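Local coordinates for protein mucin-like protocadherin (Homo sapiens, PDB 6OAE) that probably mediates calcium-dependent adhesion between neighbouring microvilli by pairing with CDHR2, the fragment here being its first two extracellular cadherin repeats, at residues Asp61-Ser66 and Asp129-Asp134; Ala127-Arg130 and Ile135-Tyr138; Arg182-Pro185 and Pro191-Thr194. All coordinates share one frame; numbering follows the deposited sequence.

Contact 1 (Asp61-Ser66 and Asp129-Asp134); sequences DYEEKS and DRDKDD. With CA (calcium ion), chain E; CA (calcium ion), chain C; CA (calcium ion), chain D.
Glu63 turns CG beside its backbone N and anti to the carbonyl carbon (chi1 -77°), then bends at chi2, while Asp131 makes the same first turn (chi1 -59°); both carboxylates thereby reach the same calcium ion, that of chain C. This is the three-calcium linker between successive cadherin repeats, EC1 giving 61-66 and EC2 giving 129-134. Glu63 suits its place because its longer chain reaches two ions: OE1 lies 2.3 Å from the chain D calcium and also binds the chain C calcium, which OE2 grips too. Asp131, shorter, bridges the other way, OD1 binding the chain C calcium at 2.3 Å and OD2 the chain E calcium at 2.4 Å. Glu63 OE2 and Asp131 OD1 come within 3.3 Å with their carboxylate planes 74° apart, a closeness of acceptors that the shared cation would probably make tolerable. Asp61 adds OD1 to the chain D ion, and Asp129, through both oxygens, and Asp134, through OD2, hold the chain E ion; Glu17, Asp92, Val93, Asn94, Asp95, Asn96 and Asp183 complete the three sites. Asp61 and Asp129 each form an Asx turn, accepting from the backbone N of Glu63 and Asp131 respectively; in both, the accepting OD1 is also a calcium ligand, which the loop's own N-H helps to fix. The side chains of Tyr62 and Asp133 cross at about a right angle, and tyrosine's length carries OH to within 2.5 Å of the water 1 oxygen. That water donates to Asp133 OD2. Water 2, its O hydrogen-bonded to Glu63 OE2 at 2.6 Å, accepts from Lys132 N.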
ATOM      1  N   ASP A  61       3.914   6.109  -9.687  1.00 22.73           N
ATOM      2  CA  ASP A  61       3.366   4.987  -8.888  1.00 23.76           C
ATOM      3  C   ASP A  61       4.277   4.810  -7.680  1.00 24.72           C
ATOM      4  O   ASP A  61       5.397   4.318  -7.850  1.00 24.04           O
ATOM      5  CB  ASP A  61       3.256   3.710  -9.717  1.00 24.52           C
ATOM      6  CG  ASP A  61       2.868   2.469  -8.920  1.00 24.02           C
ATOM      7  OD1 ASP A  61       2.488   2.618  -7.761  1.00 25.21           O
ATOM      8  OD2 ASP A  61       2.967   1.383  -9.477  1.00 24.78           O
ATOM      9  N   TYR A  62       3.790   5.195  -6.509  1.00 24.42           N
ATOM     10  CA  TYR A  62       4.530   5.128  -5.227  1.00 25.16           C
ATOM     11  C   TYR A  62       5.079   3.710  -4.958  1.00 25.62           C
ATOM     12  O   TYR A  62       6.183   3.607  -4.361  1.00 26.19           O
ATOM     13  CB  TYR A  62       3.644   5.596  -4.081  1.00 25.59           C
ATOM     14  CG  TYR A  62       4.361   5.654  -2.767  1.00 26.09           C
ATOM     15  CD1 TYR A  62       5.039   6.797  -2.381  1.00 26.37           C
ATOM     16  CD2 TYR A  62       4.385   4.560  -1.916  1.00 27.08           C
ATOM     17  CE1 TYR A  62       5.718   6.867  -1.170  1.00 27.57           C
ATOM     18  CE2 TYR A  62       5.057   4.613  -0.706  1.00 27.18           C
ATOM     19  CZ  TYR A  62       5.727   5.766  -0.333  1.00 29.03           C
ATOM     20  OH  TYR A  62       6.389   5.812   0.862  1.00 30.85           O
ATOM     21  N   GLU A  63       4.367   2.666  -5.379  1.00 26.47           N
ATOM     22  CA  GLU A  63       4.770   1.246  -5.179  1.00 26.81           C
ATOM     23  C   GLU A  63       5.918   0.854  -6.143  1.00 29.15           C
ATOM     24  O   GLU A  63       6.615  -0.118  -5.849  1.00 27.69           O
ATOM     25  CB  GLU A  63       3.556   0.323  -5.326  1.00 26.23           C
ATOM     26  CG  GLU A  63       2.633   0.318  -4.109  1.00 25.82           C
ATOM     27  CD  GLU A  63       1.798   1.572  -3.860  1.00 25.10           C
ATOM     28  OE1 GLU A  63       1.071   2.000  -4.782  1.00 25.90           O
ATOM     29  OE2 GLU A  63       1.850   2.123  -2.745  1.00 24.62           O
ATOM     30  N   GLU A  64       6.110   1.570  -7.254  1.00 30.42           N
ATOM     31  CA  GLU A  64       7.201   1.300  -8.232  1.00 30.91           C
ATOM     32  C   GLU A  64       8.416   2.173  -7.873  1.00 31.31           C
ATOM     33  O   GLU A  64       9.532   1.620  -7.797  1.00 29.30           O
ATOM     34  CB  GLU A  64       6.651   1.511  -9.645  1.00 33.36           C
ATOM     35  CG  GLU A  64       7.662   1.293 -10.766  1.00 36.03           C
ATOM     36  CD  GLU A  64       8.308   2.548 -11.331  1.00 39.48           C
ATOM     37  OE1 GLU A  64       7.636   3.616 -11.369  1.00 42.35           O
ATOM     38  OE2 GLU A  64       9.487   2.462 -11.744  1.00 44.94           O
ATOM     39  N   LYS A  65       8.229   3.482  -7.650  1.00 29.81           N
ATOM     40  CA  LYS A  65       9.348   4.413  -7.350  1.00 30.80           C
ATOM     41  C   LYS A  65       8.784   5.680  -6.709  1.00 30.62           C
ATOM     42  O   LYS A  65       7.894   6.289  -7.327  1.00 29.66           O
ATOM     43  CB  LYS A  65      10.106   4.703  -8.649  1.00 32.06           C
ATOM     44  CG  LYS A  65      11.498   5.288  -8.490  1.00 35.30           C
ATOM     45  CD  LYS A  65      12.141   5.647  -9.812  1.00 37.17           C
ATOM     46  CE  LYS A  65      12.453   4.452 -10.692  1.00 39.48           C
ATOM     47  NZ  LYS A  65      13.582   3.655 -10.155  1.00 41.53           N
ATOM     48  N   SER A  66       9.280   6.054  -5.525  1.00 29.30           N
ATOM     49  CA  SER A  66       8.739   7.154  -4.680  1.00 29.65           C
ATOM     50  C   SER A  66       9.511   8.466  -4.885  1.00 28.44           C
ATOM     51  O   SER A  66       9.061   9.505  -4.373  1.00 28.08           O
ATOM     52  CB  SER A  66       8.751   6.748  -3.234  1.00 29.16           C
ATOM     53  OG  SER A  66      10.079   6.629  -2.761  1.00 31.40           O
ATOM     54  N   ASP A 129      -1.591  -6.058   1.594  1.00 26.93           N
ATOM     55  CA  ASP A 129      -1.992  -4.825   0.877  1.00 26.23           C
ATOM     56  C   ASP A 129      -0.716  -4.214   0.299  1.00 25.98           C
ATOM     57  O   ASP A 129       0.215  -3.934   1.093  1.00 24.64           O
ATOM     58  CB  ASP A 129      -2.741  -3.928   1.858  1.00 25.41           C
ATOM     59  CG  ASP A 129      -3.374  -2.720   1.238  1.00 24.89           C
ATOM     60  OD1 ASP A 129      -2.748  -2.122   0.321  1.00 23.53           O
ATOM     61  OD2 ASP A 129      -4.477  -2.369   1.674  1.00 24.92           O
ATOM     62  N   ARG A 130      -0.673  -4.009  -1.025  1.00 27.18           N
ATOM     63  CA  ARG A 130       0.528  -3.461  -1.727  1.00 26.66           C
ATOM     64  C   ARG A 130       0.784  -2.002  -1.312  1.00 25.60           C
ATOM     65  O   ARG A 130       1.867  -1.500  -1.629  1.00 24.54           O
ATOM     66  CB  ARG A 130       0.411  -3.663  -3.242  1.00 28.76           C
ATOM     67  CG  ARG A 130       0.467  -5.127  -3.673  1.00 31.27           C
ATOM     68  CD  ARG A 130       0.428  -5.309  -5.184  1.00 33.51           C
ATOM     69  NE  ARG A 130       0.540  -6.714  -5.572  1.00 34.38           N
ATOM     70  CZ  ARG A 130       1.659  -7.426  -5.510  1.00 37.17           C
ATOM     71  NH1 ARG A 130       1.647  -8.703  -5.866  1.00 37.96           N
ATOM     72  NH2 ARG A 130       2.794  -6.870  -5.097  1.00 39.05           N
ATOM     73  N   ASP A 131      -0.146  -1.331  -0.630  1.00 24.36           N
ATOM     74  CA  ASP A 131       0.158  -0.088   0.120  1.00 25.62           C
ATOM     75  C   ASP A 131       0.886  -0.535   1.387  1.00 27.14           C
ATOM     76  O   ASP A 131       0.213  -0.842   2.394  1.00 26.30           O
ATOM     77  CB  ASP A 131      -1.105   0.715   0.423  1.00 23.69           C
ATOM     78  CG  ASP A 131      -1.862   1.109  -0.819  1.00 23.80           C
ATOM     79  OD1 ASP A 131      -1.203   1.616  -1.752  1.00 24.08           O
ATOM     80  OD2 ASP A 131      -3.094   0.905  -0.860  1.00 21.44           O
ATOM     81  N   LYS A 132       2.208  -0.597   1.336  1.00 29.24           N
ATOM     82  CA  LYS A 132       3.041  -1.199   2.414  1.00 32.17           C
ATOM     83  C   LYS A 132       2.763  -0.532   3.772  1.00 31.10           C
ATOM     84  O   LYS A 132       2.943  -1.200   4.782  1.00 31.34           O
ATOM     85  CB  LYS A 132       4.525  -1.042   2.093  1.00 35.58           C
ATOM     86  CG  LYS A 132       5.063  -1.893   0.954  1.00 39.99           C
ATOM     87  CD  LYS A 132       6.591  -2.070   1.029  1.00 43.42           C
ATOM     88  CE  LYS A 132       7.407  -0.929   0.434  1.00 46.99           C
ATOM     89  NZ  LYS A 132       7.054   0.422   0.958  1.00 48.28           N
ATOM     90  N   ASP A 133       2.369   0.743   3.789  1.00 29.63           N
ATOM     91  CA  ASP A 133       2.185   1.538   5.031  1.00 31.18           C
ATOM     92  C   ASP A 133       0.784   1.336   5.619  1.00 28.33           C
ATOM     93  O   ASP A 133       0.584   1.785   6.740  1.00 29.72           O
ATOM     94  CB  ASP A 133       2.483   3.017   4.763  1.00 33.70           C
ATOM     95  CG  ASP A 133       3.920   3.243   4.300  1.00 37.54           C
ATOM     96  OD1 ASP A 133       4.831   2.940   5.084  1.00 39.82           O
ATOM     97  OD2 ASP A 133       4.117   3.701   3.138  1.00 41.60           O
ATOM     98  N   ASP A 134      -0.147   0.697   4.901  1.00 26.32           N
ATOM     99  CA  ASP A 134      -1.554   0.537   5.357  1.00 25.05           C
ATOM    100  C   ASP A 134      -1.580  -0.440   6.541  1.00 24.39           C
ATOM    101  O   ASP A 134      -1.030  -1.547   6.400  1.00 24.93           O
ATOM    102  CB  ASP A 134      -2.481   0.067   4.232  1.00 25.58           C
ATOM    103  CG  ASP A 134      -2.912   1.163   3.275  1.00 25.91           C
ATOM    104  OD1 ASP A 134      -2.453   2.328   3.449  1.00 27.68           O
ATOM    105  OD2 ASP A 134      -3.730   0.858   2.381  1.00 24.79           O
TER
HETATM  106 CA    CA E 304      -4.678  -0.163   0.605  1.00 23.42          CA
HETATM  107 CA    CA C 302      -0.275   3.363  -2.897  1.00 21.83          CA
HETATM  108 CA    CA D 303       0.281   2.769  -6.834  1.00 23.27          CA
HETATM  109  O   HOH W   1       6.705   3.750   2.321  1.00 39.61           O
HETATM  110  O   HOH W   2       3.305   1.357  -0.691  1.00 23.63           O
HETATM  111  O   HOH W   3      -0.194   3.271  -9.141  1.00 21.40           O

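Contact 2 (Ala127-Arg130 and Ile135-Tyr138); sequences AEDR and ILFY. With CA (calcium ion), chain E.
Ala127 N and Tyr138 OH form the one hydrogen bond of this contact, where the EC2 calcium-binding loop leads into strand 137-142. It is 2.9 Å long from Ala127 N to Tyr138 OH, with an N-H...O angle of 156°. The amide comes to the edge of the ring, in its plane, and Tyr138 has the length to place its hydroxyl there: CG stands beside the backbone N (chi1 -63°), which carries the hydroxyl to the Ala127 amide.

The van der Waals contacts centre on Leu136, whose forked end serves two partners. CD1 makes an apolar contact with Ala127 CB at 4.1 Å and touches the Ala127 carbonyl O at 3.8 Å; CD2 reaches the Asp129 side chain, 3.9 Å from both CB and OD2. Ala127 CB also makes an apolar contact with Tyr138, 4.3 Å from CE2, and a methyl is small enough to touch both the leucine and the tyrosine. Val181 of strand 174-182 touches Ala127, Leu136 and Tyr138.

Chemically, a side-chain hydroxyl, not a main-chain carbonyl, accepts the Ala127 N-H from this segment, while the leucine methyl lends the calcium-binding carboxylate of Asp129 a nonpolar neighbour, which probably limits how far that group can shift.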
ATOM      1  N   ALA A 127      -4.092 -10.820   5.709  1.00 26.42           N
ATOM      2  CA  ALA A 127      -4.150 -10.347   4.317  1.00 26.67           C
ATOM      3  C   ALA A 127      -2.865  -9.574   4.015  1.00 26.99           C
ATOM      4  O   ALA A 127      -2.075  -9.316   4.942  1.00 27.84           O
ATOM      5  CB  ALA A 127      -5.384  -9.500   4.128  1.00 26.30           C
ATOM      6  N   GLU A 128      -2.685  -9.212   2.749  1.00 27.85           N
ATOM      7  CA  GLU A 128      -1.559  -8.368   2.285  0.50 28.04           C
ATOM      8  C   GLU A 128      -2.129  -7.258   1.406  1.00 26.98           C
ATOM      9  O   GLU A 128      -3.058  -7.541   0.615  1.00 25.71           O
ATOM     10  CB  GLU A 128      -0.511  -9.162   1.509  0.50 29.44           C
ATOM     11  CG  GLU A 128       0.807  -8.421   1.382  0.50 29.66           C
ATOM     12  CD  GLU A 128       1.942  -9.316   0.923  0.50 30.67           C
ATOM     13  OE1 GLU A 128       1.707 -10.546   0.801  0.50 30.42           O
ATOM     14  OE2 GLU A 128       3.043  -8.796   0.688  0.50 32.14           O
ATOM     15  N   ASP A 129      -1.591  -6.058   1.594  1.00 26.93           N
ATOM     16  CA  ASP A 129      -1.992  -4.825   0.877  1.00 26.23           C
ATOM     17  C   ASP A 129      -0.716  -4.214   0.299  1.00 25.98           C
ATOM     18  O   ASP A 129       0.215  -3.934   1.093  1.00 24.64           O
ATOM     19  CB  ASP A 129      -2.741  -3.928   1.858  1.00 25.41           C
ATOM     20  CG  ASP A 129      -3.374  -2.720   1.238  1.00 24.89           C
ATOM     21  OD1 ASP A 129      -2.748  -2.122   0.321  1.00 23.53           O
ATOM     22  OD2 ASP A 129      -4.477  -2.369   1.674  1.00 24.92           O
ATOM     23  N   ARG A 130      -0.673  -4.009  -1.025  1.00 27.18           N
ATOM     24  CA  ARG A 130       0.528  -3.461  -1.727  1.00 26.66           C
ATOM     25  C   ARG A 130       0.784  -2.002  -1.312  1.00 25.60           C
ATOM     26  O   ARG A 130       1.867  -1.500  -1.629  1.00 24.54           O
ATOM     27  CB  ARG A 130       0.411  -3.663  -3.242  1.00 28.76           C
ATOM     28  CG  ARG A 130       0.467  -5.127  -3.673  1.00 31.27           C
ATOM     29  CD  ARG A 130       0.428  -5.309  -5.184  1.00 33.51           C
ATOM     30  NE  ARG A 130       0.540  -6.714  -5.572  1.00 34.38           N
ATOM     31  CZ  ARG A 130       1.659  -7.426  -5.510  1.00 37.17           C
ATOM     32  NH1 ARG A 130       1.647  -8.703  -5.866  1.00 37.96           N
ATOM     33  NH2 ARG A 130       2.794  -6.870  -5.097  1.00 39.05           N
ATOM     34  N   ILE A 135      -2.186  -0.021   7.649  1.00 23.25           N
ATOM     35  CA  ILE A 135      -2.499  -0.908   8.802  1.00 23.85           C
ATOM     36  C   ILE A 135      -3.805  -1.594   8.470  1.00 21.87           C
ATOM     37  O   ILE A 135      -4.755  -0.878   8.080  1.00 21.09           O
ATOM     38  CB  ILE A 135      -2.585  -0.127  10.128  1.00 24.74           C
ATOM     39  CG1 ILE A 135      -1.303   0.676  10.387  1.00 26.97           C
ATOM     40  CG2 ILE A 135      -2.915  -1.077  11.280  1.00 25.07           C
ATOM     41  CD1 ILE A 135      -0.048  -0.154  10.284  1.00 28.54           C
ATOM     42  N   LEU A 136      -3.863  -2.917   8.601  1.00 20.69           N
ATOM     43  CA  LEU A 136      -5.088  -3.672   8.237  1.00 21.22           C
ATOM     44  C   LEU A 136      -5.895  -3.965   9.513  1.00 20.48           C
ATOM     45  O   LEU A 136      -5.302  -4.266  10.543  1.00 20.73           O
ATOM     46  CB  LEU A 136      -4.689  -4.940   7.476  1.00 21.20           C
ATOM     47  CG  LEU A 136      -3.913  -4.683   6.182  1.00 21.47           C
ATOM     48  CD1 LEU A 136      -3.752  -5.965   5.393  1.00 21.50           C
ATOM     49  CD2 LEU A 136      -4.574  -3.603   5.333  1.00 21.77           C
ATOM     50  N   PHE A 137      -7.206  -3.848   9.389  1.00 21.04           N
ATOM     51  CA  PHE A 137      -8.222  -3.940  10.457  1.00 21.29           C
ATOM     52  C   PHE A 137      -9.107  -5.137  10.131  1.00 21.50           C
ATOM     53  O   PHE A 137      -9.743  -5.136   9.066  1.00 21.71           O
ATOM     54  CB  PHE A 137      -9.017  -2.646  10.537  1.00 20.78           C
ATOM     55  CG  PHE A 137      -8.210  -1.507  11.095  1.00 22.12           C
ATOM     56  CD1 PHE A 137      -7.276  -0.838  10.306  1.00 21.94           C
ATOM     57  CD2 PHE A 137      -8.372  -1.113  12.422  1.00 21.95           C
ATOM     58  CE1 PHE A 137      -6.518   0.195  10.843  1.00 22.10           C
ATOM     59  CE2 PHE A 137      -7.618  -0.072  12.949  1.00 21.93           C
ATOM     60  CZ  PHE A 137      -6.702   0.585  12.156  1.00 22.46           C
ATOM     61  N   TYR A 138      -9.134  -6.108  11.037  1.00 21.71           N
ATOM     62  CA  TYR A 138      -9.808  -7.411  10.854  1.00 21.04           C
ATOM     63  C   TYR A 138     -11.008  -7.517  11.771  1.00 22.01           C
ATOM     64  O   TYR A 138     -10.917  -7.142  12.969  1.00 21.60           O
ATOM     65  CB  TYR A 138      -8.842  -8.539  11.157  1.00 20.33           C
ATOM     66  CG  TYR A 138      -7.651  -8.597  10.252  1.00 19.79           C
ATOM     67  CD1 TYR A 138      -6.500  -7.868  10.531  1.00 20.97           C
ATOM     68  CD2 TYR A 138      -7.667  -9.390   9.111  1.00 20.48           C
ATOM     69  CE1 TYR A 138      -5.395  -7.934   9.694  1.00 21.39           C
ATOM     70  CE2 TYR A 138      -6.563  -9.472   8.278  1.00 21.89           C
ATOM     71  CZ  TYR A 138      -5.426  -8.741   8.569  1.00 21.81           C
ATOM     72  OH  TYR A 138      -4.331  -8.799   7.745  1.00 23.41           O
TER
HETATM   73 CA    CA E 304      -4.678  -0.163   0.605  1.00 23.42          CA

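Contact 3 (Arg182-Pro185 and Pro191-Thr194); sequences RDTP and PSHT. With CA (calcium ion), chain E.
Asp183 and His193 meet through three hydrogen bonds, one of them weak, at the base of the loop between the last two strands of EC2. Asp183 sets CG between its backbone N and carbonyl carbon (chi1 56°), which brings the carboxylate to His193. His193 N gives to OD1, nearly straight at 168°. His193 ND1 gives to the syn lone pair of Asp183 OD2 at 2.8 Å. That oxygen lies in the imidazole plane, although ring and carboxylate are turned 73° apart, and also binds the chain E calcium at 2.3 Å, so histidine is a second-shell residue steadying a metal ligand. The weak bond runs from Asp183 N to His193 O, which also receives a CA-H...O contact from Arg182.

Among the hydroxyls, Ser192 OG donates to Thr184 OG1 at 2.7 Å, and Thr184 OG1 is in turn bonded to Gly186 O. The threonine methyl CG2 lies 3.4 Å from Pro191 O. A valine in place of this threonine would probably leave the Ser192 hydroxyl without its acceptor and Gly186 O without this partner.

Arg182, extended from CG to NE, runs alongside its own segment, NH2 donating to Pro185 O. Its backbone pairs with Thr194 as an antiparallel non-hydrogen-bonded pair, where strands 174-182 and 194-204 adjoin, with strand 137-142 flanking the former.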
ATOM      1  N   ARG A 182     -10.136  -4.552   6.263  1.00 21.49           N
ATOM      2  CA  ARG A 182     -10.160  -3.237   5.575  1.00 22.45           C
ATOM      3  C   ARG A 182      -8.807  -2.580   5.822  1.00 22.33           C
ATOM      4  O   ARG A 182      -8.122  -2.964   6.811  1.00 21.06           O
ATOM      5  CB  ARG A 182     -11.362  -2.386   6.014  1.00 23.61           C
ATOM      6  CG  ARG A 182     -11.364  -2.019   7.483  1.00 25.14           C
ATOM      7  CD  ARG A 182     -12.404  -0.991   7.918  1.00 26.83           C
ATOM      8  NE  ARG A 182     -12.165  -0.669   9.324  1.00 27.03           N
ATOM      9  CZ  ARG A 182     -12.634  -1.350  10.380  1.00 30.38           C
ATOM     10  NH1 ARG A 182     -13.412  -2.414  10.238  1.00 31.89           N
ATOM     11  NH2 ARG A 182     -12.328  -0.946  11.599  1.00 29.78           N
ATOM     12  N   ASP A 183      -8.438  -1.616   4.970  1.00 22.29           N
ATOM     13  CA  ASP A 183      -7.117  -0.937   5.035  1.00 22.46           C
ATOM     14  C   ASP A 183      -7.256   0.460   5.662  1.00 23.98           C
ATOM     15  O   ASP A 183      -6.347   1.253   5.485  1.00 23.37           O
ATOM     16  CB  ASP A 183      -6.474  -0.900   3.653  1.00 22.91           C
ATOM     17  CG  ASP A 183      -7.307  -0.250   2.561  1.00 22.39           C
ATOM     18  OD1 ASP A 183      -8.404   0.310   2.863  1.00 21.60           O
ATOM     19  OD2 ASP A 183      -6.855  -0.340   1.405  1.00 23.42           O
ATOM     20  N   THR A 184      -8.362   0.740   6.357  1.00 23.80           N
ATOM     21  CA  THR A 184      -8.612   2.017   7.070  1.00 23.65           C
ATOM     22  C   THR A 184      -9.192   1.721   8.447  1.00 24.41           C
ATOM     23  O   THR A 184      -9.923   0.751   8.626  1.00 23.85           O
ATOM     24  CB  THR A 184      -9.547   2.930   6.269  1.00 24.01           C
ATOM     25  OG1 THR A 184     -10.827   2.295   6.130  1.00 24.05           O
ATOM     26  CG2 THR A 184      -8.952   3.288   4.925  1.00 23.83           C
ATOM     27  N   PRO A 185      -8.901   2.543   9.471  1.00 25.37           N
ATOM     28  CA  PRO A 185      -9.509   2.344  10.780  1.00 25.81           C
ATOM     29  C   PRO A 185     -11.037   2.503  10.722  1.00 27.57           C
ATOM     30  O   PRO A 185     -11.713   1.784  11.412  1.00 28.56           O
ATOM     31  CB  PRO A 185      -8.924   3.452  11.668  1.00 26.00           C
ATOM     32  CG  PRO A 185      -7.795   4.057  10.888  1.00 27.06           C
ATOM     33  CD  PRO A 185      -7.973   3.684   9.437  1.00 26.40           C
ATOM     34  N   PRO A 191     -10.774   6.994   0.420  1.00 38.25           N
ATOM     35  CA  PRO A 191     -10.866   5.611  -0.063  1.00 37.83           C
ATOM     36  C   PRO A 191     -10.696   4.570   1.061  1.00 36.03           C
ATOM     37  O   PRO A 191      -9.941   4.811   2.001  1.00 37.13           O
ATOM     38  CB  PRO A 191      -9.681   5.529  -1.033  1.00 38.44           C
ATOM     39  CG  PRO A 191      -8.639   6.408  -0.381  1.00 38.58           C
ATOM     40  CD  PRO A 191      -9.431   7.552   0.213  1.00 38.22           C
ATOM     41  N   SER A 192     -11.402   3.446   0.950  1.00 33.00           N
ATOM     42  CA  SER A 192     -11.294   2.274   1.857  1.00 30.59           C
ATOM     43  C   SER A 192     -11.589   1.005   1.054  1.00 29.19           C
ATOM     44  O   SER A 192     -12.543   1.007   0.297  1.00 31.59           O
ATOM     45  CB  SER A 192     -12.208   2.393   3.035  1.00 30.17           C
ATOM     46  OG  SER A 192     -12.056   1.274   3.902  1.00 29.54           O
ATOM     47  N   HIS A 193     -10.794  -0.036   1.225  1.00 26.62           N
ATOM     48  CA  HIS A 193     -10.959  -1.300   0.477  1.00 25.44           C
ATOM     49  C   HIS A 193     -11.174  -2.423   1.474  1.00 24.72           C
ATOM     50  O   HIS A 193     -10.475  -2.423   2.496  1.00 22.07           O
ATOM     51  CB  HIS A 193      -9.747  -1.578  -0.390  1.00 26.53           C
ATOM     52  CG  HIS A 193      -9.362  -0.423  -1.244  1.00 27.84           C
ATOM     53  ND1 HIS A 193      -8.301   0.377  -0.917  1.00 27.22           N
ATOM     54  CD2 HIS A 193      -9.904   0.073  -2.387  1.00 29.16           C
ATOM     55  CE1 HIS A 193      -8.180   1.324  -1.836  1.00 29.29           C
ATOM     56  NE2 HIS A 193      -9.161   1.160  -2.751  1.00 28.15           N
ATOM     57  N   THR A 194     -12.079  -3.338   1.148  1.00 24.38           N
ATOM     58  CA  THR A 194     -12.455  -4.473   2.019  1.00 25.22           C
ATOM     59  C   THR A 194     -12.261  -5.755   1.217  1.00 25.88           C
ATOM     60  O   THR A 194     -12.548  -5.743   0.008  1.00 26.94           O
ATOM     61  CB  THR A 194     -13.887  -4.331   2.550  1.00 27.27           C
ATOM     62  OG1 THR A 194     -13.937  -3.153   3.352  1.00 29.39           O
ATOM     63  CG2 THR A 194     -14.330  -5.491   3.417  1.00 28.81           C
TER
HETATM   64 CA    CA E 304      -4.678  -0.163   0.605  1.00 23.42          CA

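From the N terminus, the chain reaches 61-66 in EC1, runs through strands 67-76 and 79-91 and the linker, and returns at 129-134 in EC2; contact 1 closes this long loop and ties the two repeats together. Contact 2 overlaps it, sharing Asp129 and Arg130, and closes a short loop around Asp131-Asp134 as the chain enters strand 137-142. Contact 3 follows in series, closing the turn between strands 174-182 and 194-204. The chain E calcium touches all three. Contacts 2 and 3 also meet directly, Phe137 N lying 2.9 Å from Arg182 O in a probable hydrogen bond between adjoining strands.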